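Long-range contact in cellulase (Clostridium cellulovorans, PDB 6UI3), which probably hydrolyses internal beta-1,4 linkages of cellulose and related plant polysaccharides as a broad-specificity endoglucanase of glycoside hydrolase family 5: residues Thr62-Val67 with Leu302-Asn307. Sequence-based numbering, arbitrary orientation.
Sequences TVRIPV and LWWDNN
Leu302 lays its CD2 methyl over the gap between two side chains of the strand 62-65: it lies 3.8 Å from Arg64 CB and 4.0 Å from Thr62 CG2. The threonine methyl is available because CG2 stands anti to the backbone N, while OG1, beside that N, is hydrogen-bonded to the carbonyl oxygen of Met23. Further along both chains, Pro66 and Trp304 pass side by side, pointing opposite ways, with Pro66 CG 3.7 Å from Trp304 CZ3 and 3.8 Å from Trp304 CH2, an oblique approach to the six-membered ring. The segments span the second and eighth strands of the parallel TIM barrel of the GH5 catalytic domain and run into the loops after them. The first strand, 25-29, lies between them, so their axes, 8.0 Å apart at closest approach and inclined by 48°, are joined through side chains in the barrel interior. Arg64 lies between these two contacts. It reaches out extended from CG to NE, its CG trans to the main-chain N (chi1 179°), and carries its guanidinium to the indole edge, where NH1 sits 4.1 Å from Trp304 CZ3. The two planes are 61° apart, and the guanidinium is not stacked on the ring. Polar partners from other strands and loops hold this buried group: NE forms a salt bridge with Asp148, NH1 bonds to Asn28 and Gln271, and NH2 to Asn151. Such a grip at several nitrogens fixes the rotation of the guanidinium beside the tryptophan, whose indole also touches Glu34 and Tyr224 in loops of the barrel.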
ATOM      1  N   THR A  62       1.370   9.359   6.378  1.00  8.41           N
ATOM      2  CA  THR A  62       0.794   8.028   6.239  1.00  8.13           C
ATOM      3  C   THR A  62       1.914   7.020   6.022  1.00  8.18           C
ATOM      4  O   THR A  62       2.812   7.261   5.199  1.00  8.67           O
ATOM      5  CB  THR A  62      -0.152   7.980   5.023  1.00  9.38           C
ATOM      6  OG1 THR A  62      -1.299   8.796   5.247  1.00  9.71           O
ATOM      7  CG2 THR A  62      -0.623   6.555   4.732  1.00 10.12           C
ATOM      8  N   VAL A  63       1.858   5.895   6.733  1.00  7.45           N
ATOM      9  CA  VAL A  63       2.796   4.795   6.543  1.00  8.04           C
ATOM     10  C   VAL A  63       2.028   3.509   6.266  1.00  7.82           C
ATOM     11  O   VAL A  63       1.173   3.094   7.061  1.00  8.51           O
ATOM     12  CB  VAL A  63       3.730   4.598   7.753  1.00  9.34           C
ATOM     13  CG1 VAL A  63       4.593   3.342   7.559  1.00 10.83           C
ATOM     14  CG2 VAL A  63       4.614   5.823   7.973  1.00 10.72           C
ATOM     15  N   ARG A  64       2.363   2.852   5.167  1.00  6.98           N
ATOM     16  CA  ARG A  64       1.861   1.516   4.856  1.00  6.72           C
ATOM     17  C   ARG A  64       2.867   0.479   5.321  1.00  6.44           C
ATOM     18  O   ARG A  64       4.084   0.661   5.138  1.00  6.81           O
ATOM     19  CB  ARG A  64       1.564   1.380   3.367  1.00  6.39           C
ATOM     20  CG  ARG A  64       1.054   0.014   2.934  1.00  6.49           C
ATOM     21  CD  ARG A  64       0.354   0.129   1.597  1.00  7.28           C
ATOM     22  NE  ARG A  64      -0.135  -1.095   0.985  1.00  7.97           N
ATOM     23  CZ  ARG A  64       0.537  -1.853   0.115  1.00  7.67           C
ATOM     24  NH1 ARG A  64       1.793  -1.581  -0.186  1.00  7.53           N
ATOM     25  NH2 ARG A  64      -0.067  -2.880  -0.452  1.00  7.50           N
ATOM     26  N   ILE A  65       2.358  -0.562   5.969  1.00  6.94           N
ATOM     27  CA  ILE A  65       3.161  -1.591   6.617  1.00  6.72           C
ATOM     28  C   ILE A  65       2.851  -2.938   5.968  1.00  6.84           C
ATOM     29  O   ILE A  65       1.916  -3.643   6.391  1.00  7.02           O
ATOM     30  CB  ILE A  65       2.883  -1.638   8.125  1.00  7.22           C
ATOM     31  CG1 ILE A  65       3.119  -0.274   8.781  1.00  8.31           C
ATOM     32  CG2 ILE A  65       3.743  -2.704   8.793  1.00  7.90           C
ATOM     33  CD1 ILE A  65       2.456  -0.140  10.132  1.00  9.33           C
ATOM     34  N   PRO A  66       3.597  -3.310   4.924  1.00  6.40           N
ATOM     35  CA  PRO A  66       3.475  -4.653   4.342  1.00  6.79           C
ATOM     36  C   PRO A  66       3.707  -5.730   5.389  1.00  6.23           C
ATOM     37  O   PRO A  66       4.705  -5.693   6.104  1.00  7.26           O
ATOM     38  CB  PRO A  66       4.600  -4.664   3.293  1.00  7.01           C
ATOM     39  CG  PRO A  66       4.727  -3.222   2.869  1.00  7.67           C
ATOM     40  CD  PRO A  66       4.521  -2.450   4.149  1.00  7.12           C
ATOM     41  N   VAL A  67       2.810  -6.723   5.446  1.00  6.43           N
ATOM     42  CA  VAL A  67       2.968  -7.830   6.388  1.00  6.77           C
ATOM     43  C   VAL A  67       2.674  -9.161   5.703  1.00  6.56           C
ATOM     44  O   VAL A  67       1.567  -9.374   5.190  1.00  6.58           O
ATOM     45  CB  VAL A  67       2.076  -7.706   7.636  1.00  6.64           C
ATOM     46  CG1 VAL A  67       2.337  -8.875   8.598  1.00  7.96           C
ATOM     47  CG2 VAL A  67       2.278  -6.375   8.336  1.00  7.32           C
ATOM     48  N   LEU A 302       1.931   7.009  -1.920  1.00  6.53           N
ATOM     49  CA  LEU A 302       2.805   6.403  -0.923  1.00  7.21           C
ATOM     50  C   LEU A 302       4.048   5.847  -1.607  1.00  7.12           C
ATOM     51  O   LEU A 302       3.964   4.870  -2.352  1.00  7.53           O
ATOM     52  CB  LEU A 302       2.058   5.292  -0.187  1.00  8.51           C
ATOM     53  CG  LEU A 302       0.932   5.689   0.761  1.00 11.78           C
ATOM     54  CD1 LEU A 302      -0.213   6.397   0.173  1.00 14.11           C
ATOM     55  CD2 LEU A 302       0.411   4.429   1.452  1.00 13.06           C
ATOM     56  N   TRP A 303       5.201   6.459  -1.356  1.00  6.63           N
ATOM     57  CA  TRP A 303       6.457   6.012  -1.952  1.00  7.12           C
ATOM     58  C   TRP A 303       6.866   4.654  -1.385  1.00  6.95           C
ATOM     59  O   TRP A 303       6.787   4.419  -0.180  1.00  7.42           O
ATOM     60  CB  TRP A 303       7.552   7.053  -1.673  1.00  6.88           C
ATOM     61  CG  TRP A 303       8.904   6.719  -2.285  1.00  7.38           C
ATOM     62  CD1 TRP A 303       9.813   5.840  -1.795  1.00  7.21           C
ATOM     63  CD2 TRP A 303       9.496   7.281  -3.465  1.00  6.73           C
ATOM     64  NE1 TRP A 303      10.912   5.791  -2.609  1.00  7.18           N
ATOM     65  CE2 TRP A 303      10.757   6.678  -3.632  1.00  6.65           C
ATOM     66  CE3 TRP A 303       9.081   8.225  -4.398  1.00  7.85           C
ATOM     67  CZ2 TRP A 303      11.601   6.994  -4.685  1.00  7.59           C
ATOM     68  CZ3 TRP A 303       9.932   8.550  -5.434  1.00  8.35           C
ATOM     69  CH2 TRP A 303      11.181   7.941  -5.558  1.00  8.75           C
ATOM     70  N   TRP A 304       7.327   3.767  -2.269  1.00  6.19           N
ATOM     71  CA  TRP A 304       7.860   2.460  -1.851  1.00  6.38           C
ATOM     72  C   TRP A 304       9.325   2.598  -1.453  1.00  6.49           C
ATOM     73  O   TRP A 304      10.195   2.721  -2.311  1.00  7.39           O
ATOM     74  CB  TRP A 304       7.730   1.422  -2.968  1.00  7.21           C
ATOM     75  CG  TRP A 304       8.252   0.078  -2.534  1.00  7.78           C
ATOM     76  CD1 TRP A 304       9.487  -0.449  -2.783  1.00  8.23           C
ATOM     77  CD2 TRP A 304       7.554  -0.888  -1.752  1.00  6.95           C
ATOM     78  NE1 TRP A 304       9.604  -1.686  -2.186  1.00  7.96           N
ATOM     79  CE2 TRP A 304       8.422  -1.984  -1.556  1.00  6.96           C
ATOM     80  CE3 TRP A 304       6.273  -0.941  -1.197  1.00  7.19           C
ATOM     81  CZ2 TRP A 304       8.046  -3.101  -0.832  1.00  7.80           C
ATOM     82  CZ3 TRP A 304       5.905  -2.050  -0.489  1.00  8.15           C
ATOM     83  CH2 TRP A 304       6.779  -3.117  -0.313  1.00  8.19           C
ATOM     84  N   ASP A 305       9.603   2.564  -0.154  1.00  6.51           N
ATOM     85  CA  ASP A 305      10.951   2.763   0.383  1.00  6.77           C
ATOM     86  C   ASP A 305      11.496   1.443   0.914  1.00  6.74           C
ATOM     87  O   ASP A 305      11.133   0.999   2.001  1.00  7.84           O
ATOM     88  CB  ASP A 305      10.963   3.842   1.454  1.00  7.56           C
ATOM     89  CG  ASP A 305      12.367   4.279   1.810  1.00  7.36           C
ATOM     90  OD1 ASP A 305      13.306   3.462   1.621  1.00  8.57           O
ATOM     91  OD2 ASP A 305      12.506   5.420   2.294  1.00  8.44           O
ATOM     92  N   ASN A 306      12.378   0.813   0.133  1.00  7.19           N
ATOM     93  CA  ASN A 306      12.976  -0.455   0.532  1.00  7.91           C
ATOM     94  C   ASN A 306      14.331  -0.315   1.233  1.00  7.71           C
ATOM     95  O   ASN A 306      14.973  -1.335   1.523  1.00  8.67           O
ATOM     96  CB  ASN A 306      13.107  -1.389  -0.672  1.00  8.15           C
ATOM     97  CG  ASN A 306      13.997  -0.844  -1.760  1.00  7.67           C
ATOM     98  OD1 ASN A 306      14.644   0.196  -1.614  1.00  7.96           O
ATOM     99  ND2 ASN A 306      14.049  -1.571  -2.859  1.00  9.04           N
ATOM    100  N   ASN A 307      14.762   0.905   1.548  1.00  7.62           N
ATOM    101  CA  ASN A 307      16.035   1.146   2.233  1.00  8.38           C
ATOM    102  C   ASN A 307      17.236   0.669   1.423  1.00  9.00           C
ATOM    103  O   ASN A 307      18.309   0.430   1.991  1.00  9.55           O
ATOM    104  CB  ASN A 307      16.041   0.489   3.630  1.00  9.07           C
ATOM    105  CG  ASN A 307      17.173   0.966   4.535  1.00  9.73           C
ATOM    106  OD1 ASN A 307      17.524   2.144   4.597  1.00  9.62           O
ATOM    107  ND2 ASN A 307      17.745   0.020   5.266  1.00 10.19           N
TER